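Local coordinates for protein glycoside hydrolase family 81 (Clostridium thermocellum, PDB 6FOP) that probably hydrolyses beta-1,3-glucans such as laminarin, as a family 81 glycoside hydrolase of the cellulosome, at residues A[152-157]-A[212-217]; A[190-195]-A[199-204]; A[446-451]-A[514-519]. One frame throughout, in Å; residues are numbered along the deposited sequence.

Contact 1: residues A[152-157]-A[212-217]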
loop_
_atom_site.group_PDB
_atom_site.type_symbol
_atom_site.label_atom_id
_atom_site.label_comp_id
_atom_site.label_asym_id
_atom_site.label_seq_id
_atom_site.Cartn_x
_atom_site.Cartn_y
_atom_site.Cartn_z
ATOM N N THR A 152 -28.759 -6.001 -24.782
ATOM C CA THR A 152 -30.141 -5.582 -24.590
ATOM C C THR A 152 -30.129 -4.080 -24.446
ATOM O O THR A 152 -29.326 -3.550 -23.693
ATOM C CB THR A 152 -30.706 -6.191 -23.301
ATOM O OG1 THR A 152 -30.645 -7.604 -23.438
ATOM C CG2 THR A 152 -32.178 -5.765 -23.053
ATOM N N VAL A 153 -31.020 -3.405 -25.153
ATOM C CA VAL A 153 -31.128 -1.967 -25.045
ATOM C C VAL A 153 -32.413 -1.746 -24.229
ATOM O O VAL A 153 -33.519 -1.981 -24.700
ATOM C CB VAL A 153 -31.176 -1.309 -26.422
ATOM C CG1 VAL A 153 -31.285 0.199 -26.260
ATOM C CG2 VAL A 153 -29.906 -1.669 -27.202
ATOM N N PHE A 154 -32.222 -1.375 -22.962
ATOM C CA PHE A 154 -33.361 -1.118 -22.079
ATOM C C PHE A 154 -33.860 0.323 -22.129
ATOM O O PHE A 154 -34.995 0.581 -21.713
ATOM C CB PHE A 154 -33.099 -1.596 -20.636
ATOM C CG PHE A 154 -32.095 -0.791 -19.853
ATOM C CD1 PHE A 154 -32.475 0.373 -19.186
ATOM C CD2 PHE A 154 -30.797 -1.251 -19.703
ATOM C CE1 PHE A 154 -31.567 1.112 -18.448
ATOM C CE2 PHE A 154 -29.880 -0.527 -18.943
ATOM C CZ PHE A 154 -30.266 0.645 -18.308
ATOM N N TYR A 155 -33.038 1.235 -22.645
ATOM C CA TYR A 155 -33.438 2.610 -22.861
ATOM C C TYR A 155 -32.722 3.124 -24.083
ATOM O O TYR A 155 -31.514 2.900 -24.264
ATOM C CB TYR A 155 -33.062 3.523 -21.662
ATOM C CG TYR A 155 -33.337 4.963 -21.983
ATOM C CD1 TYR A 155 -34.626 5.493 -21.852
ATOM C CD2 TYR A 155 -32.347 5.768 -22.542
ATOM C CE1 TYR A 155 -34.904 6.805 -22.224
ATOM C CE2 TYR A 155 -32.615 7.081 -22.916
ATOM C CZ TYR A 155 -33.892 7.597 -22.751
ATOM O OH TYR A 155 -34.166 8.906 -23.111
ATOM N N GLY A 156 -33.475 3.873 -24.891
ATOM C CA GLY A 156 -32.900 4.661 -25.958
ATOM C C GLY A 156 -33.168 4.123 -27.334
ATOM O O GLY A 156 -33.676 3.020 -27.501
ATOM N N ASP A 157 -32.833 4.928 -28.325
ATOM C CA ASP A 157 -32.979 4.537 -29.736
ATOM C C ASP A 157 -31.943 5.308 -30.553
ATOM O O ASP A 157 -31.076 5.952 -29.967
ATOM C CB ASP A 157 -34.418 4.757 -30.213
ATOM C CG ASP A 157 -34.899 6.194 -30.094
ATOM O OD1 ASP A 157 -34.114 7.154 -30.158
ATOM O OD2 ASP A 157 -36.132 6.347 -30.006
ATOM N N SER A 212 -34.927 5.690 -13.920
ATOM C CA SER A 212 -34.590 6.645 -12.870
ATOM C C SER A 212 -33.071 6.660 -12.546
ATOM O O SER A 212 -32.454 7.715 -12.462
ATOM C CB SER A 212 -35.402 6.353 -11.600
ATOM O OG SER A 212 -35.013 7.266 -10.588
ATOM N N THR A 213 -32.488 5.473 -12.408
ATOM C CA THR A 213 -31.064 5.360 -12.177
ATOM C C THR A 213 -30.263 5.878 -13.350
ATOM O O THR A 213 -29.320 6.656 -13.159
ATOM C CB THR A 213 -30.700 3.926 -11.817
ATOM O OG1 THR A 213 -31.349 3.606 -10.578
ATOM C CG2 THR A 213 -29.182 3.733 -11.688
ATOM N N LEU A 214 -30.653 5.502 -14.557
ATOM C CA LEU A 214 -29.948 5.966 -15.751
ATOM C C LEU A 214 -29.975 7.485 -15.842
ATOM O O LEU A 214 -28.970 8.099 -16.184
ATOM C CB LEU A 214 -30.569 5.342 -16.986
ATOM C CG LEU A 214 -29.961 5.727 -18.329
ATOM C CD1 LEU A 214 -28.500 5.288 -18.435
ATOM C CD2 LEU A 214 -30.784 5.107 -19.447
ATOM N N THR A 215 -31.110 8.093 -15.493
ATOM C CA THR A 215 -31.239 9.553 -15.528
ATOM C C THR A 215 -30.248 10.199 -14.562
ATOM O O THR A 215 -29.622 11.203 -14.883
ATOM C CB THR A 215 -32.681 9.964 -15.168
ATOM O OG1 THR A 215 -33.596 9.357 -16.096
ATOM C CG2 THR A 215 -32.852 11.440 -15.210
ATOM N N TYR A 216 -30.106 9.627 -13.369
ATOM C CA TYR A 216 -29.170 10.172 -12.376
ATOM C C TYR A 216 -27.730 10.062 -12.861
ATOM O O TYR A 216 -26.962 11.030 -12.778
ATOM C CB TYR A 216 -29.337 9.426 -11.063
ATOM C CG TYR A 216 -28.476 10.032 -9.963
ATOM C CD1 TYR A 216 -28.887 11.184 -9.286
ATOM C CD2 TYR A 216 -27.235 9.484 -9.632
ATOM C CE1 TYR A 216 -28.098 11.764 -8.311
ATOM C CE2 TYR A 216 -26.452 10.057 -8.633
ATOM C CZ TYR A 216 -26.888 11.178 -7.974
ATOM O OH TYR A 216 -26.078 11.733 -7.006
ATOM N N TYR A 217 -27.355 8.915 -13.394
ATOM C CA TYR A 217 -25.995 8.741 -13.941
ATOM C C TYR A 217 -25.755 9.649 -15.148
ATOM O O TYR A 217 -24.681 10.211 -15.283
ATOM C CB TYR A 217 -25.694 7.288 -14.221
ATOM C CG TYR A 217 -25.307 6.506 -12.970
ATOM C CD1 TYR A 217 -26.232 6.239 -11.970
ATOM C CD2 TYR A 217 -24.007 6.040 -12.798
ATOM C CE1 TYR A 217 -25.875 5.518 -10.840
ATOM C CE2 TYR A 217 -23.642 5.324 -11.674
ATOM C CZ TYR A 217 -24.582 5.075 -10.705
ATOM O OH TYR A 217 -24.233 4.360 -9.579
#
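Leu214 reaches from helix 211-220 to Phe154 and Tyr155 on strand 152-155, an outermost strand of the eight-stranded antiparallel sheet. Phe154 and Tyr155, opposite Gly164 of the neighbouring strand 162-167, make a classic beta bulge; both hydrogen-bond to that one glycine through the backbone, so two consecutive side chains can be turned to one leucine instead of alternating across the sheet. The CB of Leu214 points to the strand but stays 4.6 Å from Phe154 CE1, and CG, anti to the backbone N (chi1 180°), carries the branch on toward the aromatic pair. There the two methyls divide the work. CD2 alone comes close to both aromatic residues, lying 3.5 Å from Tyr155 CD2 and 3.6 Å from Tyr155 CB, while the chain as a whole meets the tyrosine at about a right angle. The leucine also packs on Cys162, Leu206 and Phe175, and Phe154 shares Leu206 with it, so the touch extends the hydrophobic layer between helix and sheet. No hydrogen bond joins the two segments. A methylpentanediol, probably carried over from crystallisation, lies near the Tyr155 side chain. Phe154 has its CG set between the backbone N and carbonyl carbon (chi1 71°), which brings the ring round toward the helix although its CB does not point that way. The same Leu214 methyl, CD2, approaches that ring obliquely, 4.2 Å from Phe154 CE1.

Contact 2: residues A[190-195]-A[199-204]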
loop_
_atom_site.group_PDB
_atom_site.type_symbol
_atom_site.label_atom_id
_atom_site.label_comp_id
_atom_site.label_asym_id
_atom_site.label_seq_id
_atom_site.Cartn_x
_atom_site.Cartn_y
_atom_site.Cartn_z
ATOM N N ILE A 190 -22.274 -0.989 -31.852
ATOM C CA ILE A 190 -23.031 0.248 -31.940
ATOM C C ILE A 190 -22.038 1.369 -32.128
ATOM O O ILE A 190 -21.114 1.521 -31.309
ATOM C CB ILE A 190 -23.884 0.498 -30.668
ATOM C CG1 ILE A 190 -24.840 -0.686 -30.437
ATOM C CG2 ILE A 190 -24.642 1.811 -30.764
ATOM C CD1 ILE A 190 -25.736 -0.582 -29.217
ATOM N N THR A 191 -22.249 2.162 -33.173
ATOM C CA THR A 191 -21.397 3.327 -33.451
ATOM C C THR A 191 -22.123 4.590 -33.060
ATOM O O THR A 191 -23.292 4.775 -33.406
ATOM C CB THR A 191 -20.960 3.352 -34.930
ATOM O OG1 THR A 191 -20.259 2.125 -35.214
ATOM C CG2 THR A 191 -20.045 4.528 -35.233
ATOM N N CYS A 192 -21.433 5.436 -32.297
ATOM C CA CYS A 192 -21.978 6.712 -31.902
ATOM C C CYS A 192 -21.594 7.737 -32.958
ATOM O O CYS A 192 -20.402 8.022 -33.128
ATOM C CB CYS A 192 -21.424 7.124 -30.546
ATOM S SG CYS A 192 -22.075 8.698 -29.982
ATOM N N ILE A 193 -22.593 8.266 -33.673
ATOM C CA ILE A 193 -22.331 9.267 -34.699
ATOM C C ILE A 193 -22.265 10.605 -33.994
ATOM O O ILE A 193 -23.288 11.199 -33.646
ATOM C CB ILE A 193 -23.395 9.258 -35.802
ATOM C CG1 ILE A 193 -23.605 7.841 -36.348
ATOM C CG2 ILE A 193 -23.014 10.238 -36.895
ATOM C CD1 ILE A 193 -22.374 7.183 -36.920
ATOM N N LEU A 194 -21.052 11.069 -33.775
ATOM C CA LEU A 194 -20.840 12.310 -33.051
ATOM C C LEU A 194 -21.262 13.516 -33.877
ATOM O O LEU A 194 -21.058 13.539 -35.080
ATOM C CB LEU A 194 -19.361 12.475 -32.696
ATOM C CG LEU A 194 -18.751 11.439 -31.750
ATOM C CD1 LEU A 194 -17.228 11.588 -31.791
ATOM C CD2 LEU A 194 -19.313 11.626 -30.349
ATOM N N PRO A 195 -21.842 14.532 -33.233
ATOM C CA PRO A 195 -22.086 15.784 -33.961
ATOM C C PRO A 195 -20.807 16.534 -34.238
ATOM O O PRO A 195 -19.841 16.391 -33.493
ATOM C CB PRO A 195 -22.964 16.582 -33.009
ATOM C CG PRO A 195 -22.890 15.923 -31.708
ATOM C CD PRO A 195 -22.157 14.652 -31.801
ATOM N N ASN A 199 -16.730 15.761 -29.314
ATOM C CA ASN A 199 -15.925 14.558 -29.448
ATOM C C ASN A 199 -15.675 13.842 -28.124
ATOM O O ASN A 199 -14.836 12.952 -28.054
ATOM C CB ASN A 199 -14.595 14.880 -30.128
ATOM C CG ASN A 199 -14.755 15.433 -31.505
ATOM O OD1 ASN A 199 -14.881 14.675 -32.464
ATOM N ND2 ASN A 199 -14.785 16.731 -31.624
ATOM N N TYR A 200 -16.466 14.205 -27.126
ATOM C CA TYR A 200 -16.421 13.548 -25.815
ATOM C C TYR A 200 -17.467 12.438 -25.735
ATOM O O TYR A 200 -18.500 12.463 -26.427
ATOM C CB TYR A 200 -16.623 14.589 -24.704
ATOM C CG TYR A 200 -17.865 15.427 -24.854
ATOM C CD1 TYR A 200 -17.837 16.627 -25.578
ATOM C CD2 TYR A 200 -19.062 15.053 -24.289
ATOM C CE1 TYR A 200 -18.968 17.391 -25.728
ATOM C CE2 TYR A 200 -20.208 15.823 -24.447
ATOM C CZ TYR A 200 -20.148 17.002 -25.158
ATOM O OH TYR A 200 -21.272 17.781 -25.376
ATOM N N PHE A 201 -17.212 11.441 -24.888
ATOM C CA PHE A 201 -18.072 10.228 -24.826
ATOM C C PHE A 201 -17.754 9.570 -23.496
ATOM O O PHE A 201 -16.579 9.466 -23.147
ATOM C CB PHE A 201 -17.729 9.294 -25.982
ATOM C CG PHE A 201 -18.560 8.055 -26.053
ATOM C CD1 PHE A 201 -19.791 8.077 -26.705
ATOM C CD2 PHE A 201 -18.139 6.878 -25.459
ATOM C CE1 PHE A 201 -20.563 6.959 -26.784
ATOM C CE2 PHE A 201 -18.932 5.729 -25.533
ATOM C CZ PHE A 201 -20.152 5.784 -26.189
ATOM N N SER A 202 -18.772 9.161 -22.741
ATOM C CA SER A 202 -18.500 8.448 -21.476
ATOM C C SER A 202 -19.396 7.245 -21.328
ATOM O O SER A 202 -20.412 7.124 -22.022
ATOM C CB SER A 202 -18.635 9.377 -20.268
ATOM O OG SER A 202 -19.957 9.837 -20.130
ATOM N N ILE A 203 -19.031 6.370 -20.406
ATOM C CA ILE A 203 -19.830 5.185 -20.068
ATOM C C ILE A 203 -19.883 5.114 -18.549
ATOM O O ILE A 203 -19.006 5.701 -17.868
ATOM C CB ILE A 203 -19.265 3.894 -20.676
ATOM C CG1 ILE A 203 -17.933 3.469 -20.041
ATOM C CG2 ILE A 203 -19.102 4.055 -22.182
ATOM C CD1 ILE A 203 -18.032 2.647 -18.763
ATOM N N ALA A 204 -20.887 4.432 -18.016
ATOM C CA ALA A 204 -20.915 4.081 -16.582
ATOM C C ALA A 204 -21.430 2.708 -16.423
ATOM O O ALA A 204 -22.336 2.283 -17.141
ATOM C CB ALA A 204 -21.775 5.019 -15.753
HETATM O O HOH W 1 -17.193 15.183 -33.990
#
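Cys192 and Phe201 meet through CB and SG on one strand and the CD1 and CE1 atoms of the ring on the other. Cys192 CB and SG each lie 3.9 Å from Phe201 CE1, and the sulfur is also 4.0 Å from Phe201 CD1. This is a sulfur-aromatic contact of oblique geometry: SG stands 5.0 Å from the ring centroid of Phe201, 72° off the ring normal. The cysteine holds SG anti to its backbone N (chi1 -179°), which sets the sulfur beside those two ring carbons. Nearer the turn, Leu194 spreads its two methyls over Asn199, just before the second strand, and Tyr200 at its start, CD1 at 3.9 Å from Asn199 OD1 and CD2 at 4.1 Å from Tyr200 O, and its chain crosses that of Asn199 at about a right angle.

Strands 189-193 and 200-206 follow one another but belong to different antiparallel sheets, one of seven strands and one of eight. The link is therefore a beta-arch of a beta-sandwich rather than a hairpin, and side chains, not backbone hydrogen bonds, join the segments. At the mouth of the arch a water lies 2.8 Å from Asn199 OD1 and 3.0 Å from Pro195 O, placed to donate to either, though competing acceptors outnumber its protons. Farther out, Trp182 lies against both Cys192 and Phe201, and Ile145 flanks the phenylalanine. The amide of Leu194 is held by Asn142 OD1. Tyr200, whose CB points away from the first strand, anchors its hydroxyl on Glu253.

Contact 3: residues A[446-451]-A[514-519]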
loop_
_atom_site.group_PDB
_atom_site.type_symbol
_atom_site.label_atom_id
_atom_site.label_comp_id
_atom_site.label_asym_id
_atom_site.label_seq_id
_atom_site.Cartn_x
_atom_site.Cartn_y
_atom_site.Cartn_z
ATOM N N MET A 446 21.008 10.987 2.281
ATOM C CA MET A 446 20.805 9.709 1.613
ATOM C C MET A 446 19.604 8.944 2.184
ATOM O O MET A 446 18.821 8.339 1.414
ATOM C CB MET A 446 22.073 8.847 1.632
ATOM C CG MET A 446 23.158 9.265 0.652
ATOM S SD MET A 446 22.635 9.171 -1.081
ATOM C CE MET A 446 22.586 7.367 -1.267
ATOM N N VAL A 447 19.411 8.990 3.506
ATOM C CA VAL A 447 18.231 8.371 4.097
ATOM C C VAL A 447 16.962 8.919 3.447
ATOM O O VAL A 447 16.035 8.173 3.066
ATOM C CB VAL A 447 18.182 8.561 5.625
ATOM C CG1 VAL A 447 16.860 8.073 6.218
ATOM C CG2 VAL A 447 19.347 7.827 6.293
ATOM N N GLU A 448 16.927 10.235 3.275
ATOM C CA GLU A 448 15.706 10.845 2.766
ATOM C C GLU A 448 15.508 10.540 1.280
ATOM O O GLU A 448 14.372 10.490 0.833
ATOM C CB GLU A 448 15.628 12.326 3.185
ATOM C CG GLU A 448 15.352 12.376 4.687
ATOM C CD GLU A 448 15.446 13.726 5.354
ATOM O OE1 GLU A 448 15.595 14.781 4.681
ATOM O OE2 GLU A 448 15.361 13.706 6.585
ATOM N N LEU A 449 16.585 10.252 0.543
ATOM C CA LEU A 449 16.430 9.778 -0.840
ATOM C C LEU A 449 15.767 8.382 -0.915
ATOM O O LEU A 449 14.951 8.118 -1.804
ATOM C CB LEU A 449 17.752 9.798 -1.602
ATOM C CG LEU A 449 18.341 11.151 -2.005
ATOM C CD1 LEU A 449 19.530 10.892 -2.918
ATOM C CD2 LEU A 449 17.369 12.011 -2.764
ATOM N N LEU A 450 16.082 7.489 0.035
ATOM C CA LEU A 450 15.380 6.188 0.106
ATOM C C LEU A 450 13.908 6.411 0.414
ATOM O O LEU A 450 13.044 5.749 -0.179
ATOM C CB LEU A 450 15.987 5.222 1.152
ATOM C CG LEU A 450 17.134 4.361 0.658
ATOM C CD1 LEU A 450 18.346 5.144 0.244
ATOM C CD2 LEU A 450 17.496 3.324 1.726
ATOM N N ILE A 451 13.609 7.331 1.333
ATOM C CA ILE A 451 12.214 7.661 1.624
ATOM C C ILE A 451 11.511 8.166 0.348
ATOM O O ILE A 451 10.400 7.719 0.033
ATOM C CB ILE A 451 12.061 8.699 2.759
ATOM C CG1 ILE A 451 12.700 8.159 4.055
ATOM C CG2 ILE A 451 10.574 9.051 2.968
ATOM C CD1 ILE A 451 12.675 9.136 5.208
ATOM N N LYS A 514 8.388 17.257 10.898
ATOM C CA LYS A 514 6.963 16.941 11.012
ATOM C C LYS A 514 6.385 16.508 9.674
ATOM O O LYS A 514 5.500 15.666 9.637
ATOM C CB LYS A 514 6.154 18.104 11.594
ATOM C CG LYS A 514 6.422 18.389 13.064
ATOM C CD LYS A 514 5.432 19.396 13.648
ATOM C CE LYS A 514 5.936 19.989 14.962
ATOM N NZ LYS A 514 6.156 18.969 16.021
ATOM N N THR A 515 6.894 17.033 8.565
ATOM C CA THR A 515 6.371 16.619 7.245
ATOM C C THR A 515 6.614 15.127 7.029
ATOM O O THR A 515 5.715 14.381 6.613
ATOM C CB THR A 515 7.022 17.435 6.114
ATOM O OG1 THR A 515 6.717 18.818 6.280
ATOM C CG2 THR A 515 6.535 16.971 4.756
ATOM N N ILE A 516 7.842 14.679 7.276
ATOM C CA ILE A 516 8.161 13.272 7.072
ATOM C C ILE A 516 7.457 12.413 8.109
ATOM O O ILE A 516 6.907 11.359 7.784
ATOM C CB ILE A 516 9.681 13.031 7.043
ATOM C CG1 ILE A 516 10.297 13.734 5.826
ATOM C CG2 ILE A 516 9.972 11.532 7.047
ATOM C CD1 ILE A 516 11.801 13.579 5.688
ATOM N N ARG A 517 7.432 12.861 9.359
ATOM C CA ARG A 517 6.717 12.099 10.378
ATOM C C ARG A 517 5.242 11.888 10.001
ATOM O O ARG A 517 4.728 10.783 10.075
ATOM C CB ARG A 517 6.786 12.786 11.732
ATOM C CG ARG A 517 6.103 11.989 12.808
ATOM C CD ARG A 517 5.807 12.846 13.990
ATOM N NE ARG A 517 4.857 13.906 13.666
ATOM C CZ ARG A 517 4.576 14.916 14.472
ATOM N NH1 ARG A 517 5.186 15.034 15.646
ATOM N NH2 ARG A 517 3.696 15.839 14.100
ATOM N N ASP A 518 4.592 12.958 9.562
ATOM C CA ASP A 518 3.157 12.909 9.301
ATOM C C ASP A 518 2.865 12.075 8.068
ATOM O O ASP A 518 1.830 11.411 8.016
ATOM C CB ASP A 518 2.602 14.322 9.153
ATOM C CG ASP A 518 2.603 15.112 10.470
ATOM O OD1 ASP A 518 2.982 14.560 11.533
ATOM O OD2 ASP A 518 2.218 16.292 10.420
ATOM N N LEU A 519 3.776 12.094 7.091
ATOM C CA LEU A 519 3.745 11.166 5.951
ATOM C C LEU A 519 3.709 9.729 6.468
ATOM O O LEU A 519 2.892 8.904 6.027
ATOM C CB LEU A 519 4.968 11.385 5.063
ATOM C CG LEU A 519 5.287 10.316 4.003
ATOM C CD1 LEU A 519 4.255 10.291 2.894
ATOM C CD2 LEU A 519 6.691 10.503 3.454
#
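Ile451 and Ile516 carry the apolar part of the contact between helix 440-455 and helix 514-534. Ile451 CD1 lies 4.1 Å from Ile516 CG2 as the two chains cross at a slant. One turn on, Ile451 CG2 comes to 4.2 Å from Leu519 CD2, where the two side chains lie alongside, pointing opposite ways. Ile451 thus uses both branches: CG1, anti to the carbonyl carbon (chi1 -59°), leads the long arm to Ile516, and the CG2 methyl goes to the leucine.

The short helical segments run in broadly the same direction, 36° apart, with axes 12.8 Å from each other at closest approach. At that spacing side-chain ends do the touching, and helix 494-511 contributes as well, Ile504 packing on both Ile451 and Ile516. All this lies within the helical C-terminal domain of family 81, which as in other members of the six-hairpin clan is an alpha/alpha barrel.

Mixed polar and apolar packing comes from Glu448. Its extended chain brings the carboxylate beside Ile516 CD1, with CD 3.7 Å from that methyl; a second conformer of the glutamate was deposited, so this touch, which holds for one of the two, is less certain. In the one described the buried carboxylate is satisfied, OE1 by a salt bridge to Arg440 and OE2 by a hydrogen bond from Trp507 NE1.

No salt bridge joins the two segments. On the second, Arg517 grips Asp518 side-on, NE at 2.9 Å and NH2 at 3.0 Å from the same OD1, with that oxygen only 2° out of the guanidinium plane. Lys514 CG covers part of one guanidinium face, and Arg517 NH1 has a second acid, Glu509.

Overall arrangement
From the N terminus, strand 152-155 opens the loop that contact 1 closes, 54 residues on, by packing helix 211-220 against this edge strand of the eight-stranded sheet. Contact 2 is nested inside that loop and spans the short turn from strand 189-193 to strand 200-206, linking the seven-stranded sheet to the eight-stranded one. Strand 200-206 is followed, after a short loop, by helix 211-220, and Ala204 touches Tyr217 (CB to CD2 3.8 Å), so these two contacts adjoin. Contact 3 opens only after both have closed and ties two helices of the C-terminal domain. It lies on the opposite side of the chain's centre from contact 1, with nearest atoms about 32 Å apart.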